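Local atomic coordinates of cyclic GMP-AMP synthase-like receptor (Tribolium castaneum, PDB entry 7LT2), a protein that senses double-stranded RNA in the cytoplasm and, in response, makes the cyclic dinucleotide 2',3'-cGAMP from ATP and GTP as an innate immune signal. Residues 76-88 and 98-110. Sequence-based numbering, arbitrary orientation.
Sequences LLHIPIYAQPVLN and LKLNNLDGWLRQP
Val86 and Lys99 form a hydrogen-bonded pair of an antiparallel hairpin: Val86 N gives to Lys99 O at 2.7 Å, and Lys99 N returns a bond to Val86 O at 3.0 Å. Two residues further along, past the non-hydrogen-bonded pair Pro85-Leu100, Asn101 N gives to Gln84 O at 2.9 Å. Where the strands end, Asn102, the N-cap of helix 103-107, takes over. Its backbone N reaches Ala83 O at 2.9 Å, a bent bond (134° at the hydrogen), while its ND2, carried across by a side chain with CG anti to the backbone N (chi1 -168°), gives to Tyr82 O at 3.1 Å. Thus three successive carbonyls, of Tyr82, Ala83 and Gln84, are each taken by a donor from Asn101 or Asn102. ND2 of Asn102 also gives to a water that bonds weakly to Tyr82 OH; a second water donates to Gln84 OE1 and accepts from Asn101 ND2. The Tyr82 ring stacks with the Gln109 amide, their planes 13° apart. This hairpin belongs to the nucleotidyltransferase domain of the Mab-21 family, and strand 95-100 continues the sheet onto strand 240-243, whose Leu242 probably helps bind GTP. Beside these polar bonds lie apolar contacts. Pro80 lies over one face of the Trp106 indole, CB 3.8 Å from the centroid of the six-membered ring in a CH-pi contact, and Tyr115 meets the same indole edge-to-face. Toward the strands, Ile79 CD1 and Leu98 CD1 meet tip to tip at 4.2 Å, beside Phe118 and Phe200.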
ATOM      1  N   LEU A  76      11.436  -5.307   5.143  1.00 17.36           N
ATOM      2  CA  LEU A  76      11.067  -6.066   6.338  1.00 14.35           C
ATOM      3  C   LEU A  76      12.325  -6.502   7.088  1.00 16.84           C
ATOM      4  O   LEU A  76      13.100  -7.333   6.598  1.00 16.92           O
ATOM      5  CB  LEU A  76      10.200  -7.269   5.969  1.00 16.44           C
ATOM      6  CG  LEU A  76       8.944  -6.960   5.138  1.00 19.57           C
ATOM      7  CD1 LEU A  76       8.016  -8.160   5.114  1.00 17.35           C
ATOM      8  CD2 LEU A  76       8.203  -5.737   5.654  1.00 17.94           C
ATOM      9  N   LEU A  77      12.518  -5.934   8.274  1.00 17.31           N
ATOM     10  CA  LEU A  77      13.606  -6.276   9.178  1.00 14.47           C
ATOM     11  C   LEU A  77      13.079  -7.231  10.241  1.00 18.49           C
ATOM     12  O   LEU A  77      11.920  -7.145  10.648  1.00 17.77           O
ATOM     13  CB  LEU A  77      14.168  -5.011   9.833  1.00 18.04           C
ATOM     14  CG  LEU A  77      14.358  -3.824   8.886  1.00 19.43           C
ATOM     15  CD1 LEU A  77      14.611  -2.540   9.656  1.00 21.42           C
ATOM     16  CD2 LEU A  77      15.500  -4.111   7.920  1.00 17.95           C
ATOM     17  N   HIS A  78      13.928  -8.151  10.691  1.00 20.38           N
ATOM     18  CA  HIS A  78      13.497  -9.160  11.652  1.00 18.35           C
ATOM     19  C   HIS A  78      14.416  -9.147  12.859  1.00 16.76           C
ATOM     20  O   HIS A  78      15.627  -9.355  12.721  1.00 20.76           O
ATOM     21  CB  HIS A  78      13.466 -10.561  11.036  1.00 19.78           C
ATOM     22  CG  HIS A  78      13.068 -11.623  12.012  1.00 22.65           C
ATOM     23  ND1 HIS A  78      11.804 -11.696  12.557  1.00 25.90           N
ATOM     24  CD2 HIS A  78      13.776 -12.635  12.565  1.00 28.38           C
ATOM     25  CE1 HIS A  78      11.747 -12.718  13.394  1.00 24.51           C
ATOM     26  NE2 HIS A  78      12.931 -13.302  13.419  1.00 25.09           N
ATOM     27  N   ILE A  79      13.838  -8.890  14.025  1.00 19.30           N
ATOM     28  CA  ILE A  79      14.573  -8.970  15.291  1.00 18.51           C
ATOM     29  C   ILE A  79      14.697 -10.433  15.689  1.00 22.84           C
ATOM     30  O   ILE A  79      13.673 -11.128  15.782  1.00 21.75           O
ATOM     31  CB  ILE A  79      13.851  -8.172  16.370  1.00 17.43           C
ATOM     32  CG1 ILE A  79      13.768  -6.691  15.982  1.00 22.04           C
ATOM     33  CG2 ILE A  79      14.546  -8.355  17.726  1.00 22.32           C
ATOM     34  CD1 ILE A  79      12.860  -5.880  16.866  1.00 24.84           C
ATOM     35  N   PRO A  80      15.907 -10.940  15.931  1.00 20.59           N
ATOM     36  CA  PRO A  80      16.058 -12.333  16.367  1.00 19.79           C
ATOM     37  C   PRO A  80      15.187 -12.635  17.579  1.00 22.39           C
ATOM     38  O   PRO A  80      15.170 -11.884  18.558  1.00 23.35           O
ATOM     39  CB  PRO A  80      17.553 -12.430  16.700  1.00 24.33           C
ATOM     40  CG  PRO A  80      18.182 -11.410  15.796  1.00 24.46           C
ATOM     41  CD  PRO A  80      17.206 -10.266  15.759  1.00 22.76           C
ATOM     42  N   ILE A  81      14.441 -13.743  17.503  1.00 23.56           N
ATOM     43  CA  ILE A  81      13.493 -14.070  18.562  1.00 22.66           C
ATOM     44  C   ILE A  81      14.198 -14.321  19.886  1.00 23.11           C
ATOM     45  O   ILE A  81      13.573 -14.210  20.943  1.00 23.43           O
ATOM     46  CB  ILE A  81      12.623 -15.283  18.174  1.00 25.60           C
ATOM     47  CG1 ILE A  81      13.441 -16.572  18.225  1.00 26.60           C
ATOM     48  CG2 ILE A  81      12.022 -15.093  16.788  1.00 35.95           C
ATOM     49  CD1 ILE A  81      12.626 -17.818  17.931  1.00 39.23           C
ATOM     50  N   TYR A  82      15.494 -14.647  19.856  1.00 24.52           N
ATOM     51  CA  TYR A  82      16.230 -14.856  21.098  1.00 25.33           C
ATOM     52  C   TYR A  82      16.232 -13.601  21.961  1.00 24.58           C
ATOM     53  O   TYR A  82      16.273 -13.695  23.193  1.00 22.70           O
ATOM     54  CB  TYR A  82      17.661 -15.306  20.788  1.00 24.77           C
ATOM     55  CG  TYR A  82      18.404 -15.921  21.960  1.00 26.28           C
ATOM     56  CD1 TYR A  82      19.178 -15.139  22.805  1.00 24.35           C
ATOM     57  CD2 TYR A  82      18.345 -17.291  22.205  1.00 24.92           C
ATOM     58  CE1 TYR A  82      19.863 -15.698  23.874  1.00 26.71           C
ATOM     59  CE2 TYR A  82      19.027 -17.858  23.268  1.00 28.87           C
ATOM     60  CZ  TYR A  82      19.783 -17.059  24.098  1.00 31.11           C
ATOM     61  OH  TYR A  82      20.467 -17.618  25.161  1.00 29.76           O
ATOM     62  N   ALA A  83      16.174 -12.420  21.336  1.00 21.76           N
ATOM     63  CA  ALA A  83      16.088 -11.158  22.063  1.00 24.44           C
ATOM     64  C   ALA A  83      14.729 -10.941  22.707  1.00 23.92           C
ATOM     65  O   ALA A  83      14.545  -9.928  23.392  1.00 21.70           O
ATOM     66  CB  ALA A  83      16.408  -9.987  21.132  1.00 20.73           C
ATOM     67  N   GLN A  84      13.786 -11.852  22.483  1.00 24.19           N
ATOM     68  CA  GLN A  84      12.453 -11.879  23.073  1.00 23.21           C
ATOM     69  C   GLN A  84      11.667 -10.604  22.794  1.00 24.07           C
ATOM     70  O   GLN A  84      11.318  -9.874  23.731  1.00 22.38           O
ATOM     71  CB  GLN A  84      12.548 -12.124  24.577  1.00 24.57           C
ATOM     72  CG  GLN A  84      13.157 -13.473  24.925  1.00 28.11           C
ATOM     73  CD  GLN A  84      13.221 -13.708  26.414  1.00 32.52           C
ATOM     74  OE1 GLN A  84      12.462 -13.115  27.176  1.00 31.31           O
ATOM     75  NE2 GLN A  84      14.138 -14.569  26.841  1.00 30.81           N
ATOM     76  N   PRO A  85      11.356 -10.309  21.533  1.00 22.72           N
ATOM     77  CA  PRO A  85      10.432  -9.204  21.255  1.00 26.84           C
ATOM     78  C   PRO A  85       9.021  -9.567  21.689  1.00 23.78           C
ATOM     79  O   PRO A  85       8.579 -10.707  21.533  1.00 25.99           O
ATOM     80  CB  PRO A  85      10.528  -9.038  19.734  1.00 25.41           C
ATOM     81  CG  PRO A  85      10.892 -10.402  19.242  1.00 25.60           C
ATOM     82  CD  PRO A  85      11.785 -10.997  20.301  1.00 20.59           C
ATOM     83  N   VAL A  86       8.318  -8.588  22.253  1.00 21.81           N
ATOM     84  CA  VAL A  86       6.951  -8.781  22.724  1.00 20.51           C
ATOM     85  C   VAL A  86       6.083  -7.681  22.136  1.00 20.56           C
ATOM     86  O   VAL A  86       6.352  -6.491  22.340  1.00 22.97           O
ATOM     87  CB  VAL A  86       6.853  -8.785  24.256  1.00 25.85           C
ATOM     88  CG1 VAL A  86       5.390  -8.817  24.686  1.00 32.15           C
ATOM     89  CG2 VAL A  86       7.597  -9.983  24.822  1.00 29.08           C
ATOM     90  N   LEU A  87       5.042  -8.078  21.417  1.00 21.42           N
ATOM     91  CA  LEU A  87       4.117  -7.150  20.781  1.00 25.57           C
ATOM     92  C   LEU A  87       2.877  -7.025  21.655  1.00 29.22           C
ATOM     93  O   LEU A  87       2.267  -8.036  22.021  1.00 34.27           O
ATOM     94  CB  LEU A  87       3.759  -7.645  19.378  1.00 25.06           C
ATOM     95  CG  LEU A  87       2.952  -6.785  18.404  1.00 32.05           C
ATOM     96  CD1 LEU A  87       3.256  -7.225  16.985  1.00 35.55           C
ATOM     97  CD2 LEU A  87       1.461  -6.897  18.673  1.00 33.22           C
ATOM     98  N   ASN A  88       2.508  -5.793  21.995  1.00 24.56           N
ATOM     99  CA  ASN A  88       1.341  -5.552  22.830  1.00 29.51           C
ATOM    100  C   ASN A  88       0.386  -4.597  22.131  1.00 25.15           C
ATOM    101  O   ASN A  88       0.807  -3.587  21.557  1.00 26.70           O
ATOM    102  CB  ASN A  88       1.741  -4.995  24.199  1.00 35.76           C
ATOM    103  CG  ASN A  88       2.433  -6.032  25.070  1.00 46.05           C
ATOM    104  OD1 ASN A  88       1.968  -7.166  25.195  1.00 48.09           O
ATOM    105  ND2 ASN A  88       3.555  -5.650  25.670  1.00 46.92           N
ATOM    106  N   LEU A  98       6.043  -2.411  20.792  1.00 19.70           N
ATOM    107  CA  LEU A  98       6.963  -3.532  20.637  1.00 21.11           C
ATOM    108  C   LEU A  98       8.151  -3.299  21.554  1.00 23.47           C
ATOM    109  O   LEU A  98       8.866  -2.306  21.401  1.00 25.62           O
ATOM    110  CB  LEU A  98       7.412  -3.675  19.177  1.00 23.79           C
ATOM    111  CG  LEU A  98       8.042  -4.987  18.684  1.00 26.81           C
ATOM    112  CD1 LEU A  98       9.463  -5.175  19.189  1.00 28.94           C
ATOM    113  CD2 LEU A  98       7.188  -6.192  19.053  1.00 26.73           C
ATOM    114  N   LYS A  99       8.365  -4.206  22.500  1.00 21.57           N
ATOM    115  CA  LYS A  99       9.500  -4.103  23.401  1.00 21.58           C
ATOM    116  C   LYS A  99      10.302  -5.396  23.359  1.00 21.17           C
ATOM    117  O   LYS A  99       9.800  -6.458  22.984  1.00 23.86           O
ATOM    118  CB  LYS A  99       9.060  -3.787  24.843  1.00 25.34           C
ATOM    119  CG  LYS A  99       8.116  -4.798  25.465  1.00 30.27           C
ATOM    120  CD  LYS A  99       7.889  -4.478  26.940  1.00 35.47           C
ATOM    121  CE  LYS A  99       6.667  -5.198  27.492  1.00 48.28           C
ATOM    122  NZ  LYS A  99       6.792  -6.680  27.423  1.00 47.48           N
ATOM    123  N   LEU A 100      11.572  -5.287  23.722  1.00 24.91           N
ATOM    124  CA  LEU A 100      12.475  -6.428  23.761  1.00 22.72           C
ATOM    125  C   LEU A 100      12.773  -6.755  25.217  1.00 23.38           C
ATOM    126  O   LEU A 100      13.162  -5.870  25.986  1.00 25.85           O
ATOM    127  CB  LEU A 100      13.774  -6.142  23.001  1.00 22.76           C
ATOM    128  CG  LEU A 100      13.770  -6.043  21.469  1.00 27.64           C
ATOM    129  CD1 LEU A 100      13.046  -4.797  20.972  1.00 31.99           C
ATOM    130  CD2 LEU A 100      15.197  -6.075  20.936  1.00 24.75           C
ATOM    131  N   ASN A 101      12.583  -8.020  25.594  1.00 21.81           N
ATOM    132  CA  ASN A 101      12.797  -8.438  26.976  1.00 22.50           C
ATOM    133  C   ASN A 101      14.162  -9.067  27.228  1.00 25.56           C
ATOM    134  O   ASN A 101      14.494  -9.325  28.392  1.00 25.04           O
ATOM    135  CB  ASN A 101      11.704  -9.426  27.410  1.00 28.65           C
ATOM    136  CG  ASN A 101      10.383  -8.741  27.719  1.00 33.01           C
ATOM    137  OD1 ASN A 101      10.341  -7.547  28.011  1.00 33.68           O
ATOM    138  ND2 ASN A 101       9.297  -9.503  27.665  1.00 35.82           N
ATOM    139  N   ASN A 102      14.966  -9.316  26.189  1.00 25.77           N
ATOM    140  CA  ASN A 102      16.221 -10.043  26.375  1.00 26.98           C
ATOM    141  C   ASN A 102      17.265  -9.603  25.346  1.00 23.31           C
ATOM    142  O   ASN A 102      18.015 -10.424  24.812  1.00 22.29           O
ATOM    143  CB  ASN A 102      15.999 -11.557  26.293  1.00 23.62           C
ATOM    144  CG  ASN A 102      17.209 -12.360  26.767  1.00 28.01           C
ATOM    145  OD1 ASN A 102      17.847 -12.014  27.756  1.00 31.04           O
ATOM    146  ND2 ASN A 102      17.532 -13.430  26.044  1.00 29.23           N
ATOM    147  N   LEU A 103      17.340  -8.300  25.066  1.00 24.52           N
ATOM    148  CA  LEU A 103      18.361  -7.835  24.131  1.00 22.88           C
ATOM    149  C   LEU A 103      19.764  -8.110  24.660  1.00 21.78           C
ATOM    150  O   LEU A 103      20.654  -8.498  23.896  1.00 21.54           O
ATOM    151  CB  LEU A 103      18.193  -6.343  23.829  1.00 20.21           C
ATOM    152  CG  LEU A 103      19.236  -5.812  22.837  1.00 18.94           C
ATOM    153  CD1 LEU A 103      19.225  -6.633  21.559  1.00 21.78           C
ATOM    154  CD2 LEU A 103      19.023  -4.331  22.523  1.00 20.10           C
ATOM    155  N   ASP A 104      19.982  -7.911  25.962  1.00 22.85           N
ATOM    156  CA  ASP A 104      21.309  -8.149  26.525  1.00 24.16           C
ATOM    157  C   ASP A 104      21.748  -9.593  26.323  1.00 25.55           C
ATOM    158  O   ASP A 104      22.907  -9.852  25.984  1.00 25.30           O
ATOM    159  CB  ASP A 104      21.327  -7.796  28.008  1.00 22.76           C
ATOM    160  CG  ASP A 104      21.265  -6.303  28.255  1.00 28.04           C
ATOM    161  OD1 ASP A 104      21.302  -5.530  27.276  1.00 26.96           O
ATOM    162  OD2 ASP A 104      21.185  -5.907  29.435  1.00 30.30           O
ATOM    163  N   GLY A 105      20.846 -10.547  26.544  1.00 23.94           N
ATOM    164  CA  GLY A 105      21.197 -11.940  26.331  1.00 25.50           C
ATOM    165  C   GLY A 105      21.538 -12.245  24.890  1.00 24.10           C
ATOM    166  O   GLY A 105      22.410 -13.072  24.617  1.00 27.26           O
ATOM    167  N   TRP A 106      20.860 -11.581  23.948  1.00 20.89           N
ATOM    168  CA  TRP A 106      21.211 -11.738  22.542  1.00 21.53           C
ATOM    169  C   TRP A 106      22.585 -11.145  22.250  1.00 23.74           C
ATOM    170  O   TRP A 106      23.367 -11.724  21.488  1.00 22.39           O
ATOM    171  CB  TRP A 106      20.134 -11.093  21.664  1.00 20.44           C
ATOM    172  CG  TRP A 106      20.480 -11.060  20.206  1.00 19.02           C
ATOM    173  CD1 TRP A 106      20.650  -9.950  19.427  1.00 22.28           C
ATOM    174  CD2 TRP A 106      20.719 -12.188  19.356  1.00 21.43           C
ATOM    175  NE1 TRP A 106      20.967 -10.320  18.143  1.00 23.15           N
ATOM    176  CE2 TRP A 106      21.020 -11.689  18.074  1.00 21.99           C
ATOM    177  CE3 TRP A 106      20.698 -13.572  19.553  1.00 24.48           C
ATOM    178  CZ2 TRP A 106      21.299 -12.524  16.993  1.00 19.53           C
ATOM    179  CZ3 TRP A 106      20.978 -14.400  18.479  1.00 24.45           C
ATOM    180  CH2 TRP A 106      21.270 -13.872  17.214  1.00 23.19           C
ATOM    181  N   LEU A 107      22.897  -9.986  22.843  1.00 20.32           N
ATOM    182  CA  LEU A 107      24.201  -9.375  22.606  1.00 20.14           C
ATOM    183  C   LEU A 107      25.333 -10.260  23.111  1.00 24.53           C
ATOM    184  O   LEU A 107      26.444 -10.210  22.570  1.00 28.98           O
ATOM    185  CB  LEU A 107      24.261  -7.992  23.257  1.00 21.75           C
ATOM    186  CG  LEU A 107      23.228  -6.975  22.758  1.00 23.20           C
ATOM    187  CD1 LEU A 107      23.356  -5.654  23.513  1.00 26.30           C
ATOM    188  CD2 LEU A 107      23.359  -6.760  21.258  1.00 23.88           C
ATOM    189  N   ARG A 108      25.074 -11.081  24.130  1.00 23.61           N
ATOM    190  CA  ARG A 108      26.091 -11.981  24.661  1.00 21.17           C
ATOM    191  C   ARG A 108      26.266 -13.238  23.821  1.00 23.32           C
ATOM    192  O   ARG A 108      27.151 -14.046  24.123  1.00 27.69           O
ATOM    193  CB  ARG A 108      25.755 -12.360  26.106  1.00 23.52           C
ATOM    194  CG  ARG A 108      25.979 -11.221  27.088  1.00 24.41           C
ATOM    195  CD  ARG A 108      25.785 -11.663  28.526  1.00 26.68           C
ATOM    196  NE  ARG A 108      24.383 -11.890  28.852  1.00 35.89           N
ATOM    197  CZ  ARG A 108      23.636 -11.061  29.568  1.00 41.04           C
ATOM    198  NH1 ARG A 108      24.130  -9.940  30.070  1.00 35.03           N
ATOM    199  NH2 ARG A 108      22.361 -11.367  29.792  1.00 32.92           N
ATOM    200  N   GLN A 109      25.448 -13.416  22.790  1.00 25.83           N
ATOM    201  CA  GLN A 109      25.606 -14.514  21.852  1.00 25.77           C
ATOM    202  C   GLN A 109      26.587 -14.125  20.751  1.00 27.89           C
ATOM    203  O   GLN A 109      26.778 -12.939  20.467  1.00 25.87           O
ATOM    204  CB  GLN A 109      24.255 -14.881  21.246  1.00 27.70           C
ATOM    205  CG  GLN A 109      23.294 -15.510  22.235  1.00 34.42           C
ATOM    206  CD  GLN A 109      23.764 -16.871  22.714  1.00 37.37           C
ATOM    207  OE1 GLN A 109      24.488 -16.978  23.701  1.00 47.88           O
ATOM    208  NE2 GLN A 109      23.354 -17.918  22.012  1.00 48.70           N
ATOM    209  N   PRO A 110      27.233 -15.112  20.118  1.00 29.30           N
ATOM    210  CA  PRO A 110      28.165 -14.781  19.023  1.00 28.96           C
ATOM    211  C   PRO A 110      27.518 -13.994  17.899  1.00 29.47           C
ATOM    212  O   PRO A 110      28.096 -13.007  17.426  1.00 30.71           O
ATOM    213  CB  PRO A 110      28.647 -16.160  18.547  1.00 28.51           C
ATOM    214  CG  PRO A 110      28.447 -17.060  19.713  1.00 33.54           C
ATOM    215  CD  PRO A 110      27.221 -16.555  20.422  1.00 30.55           C
TER
HETATM  216  O   HOH W   1      19.768 -15.136  27.252  1.00 34.55           O
HETATM  217  O   HOH W   2       9.798 -12.365  27.028  1.00 31.88           O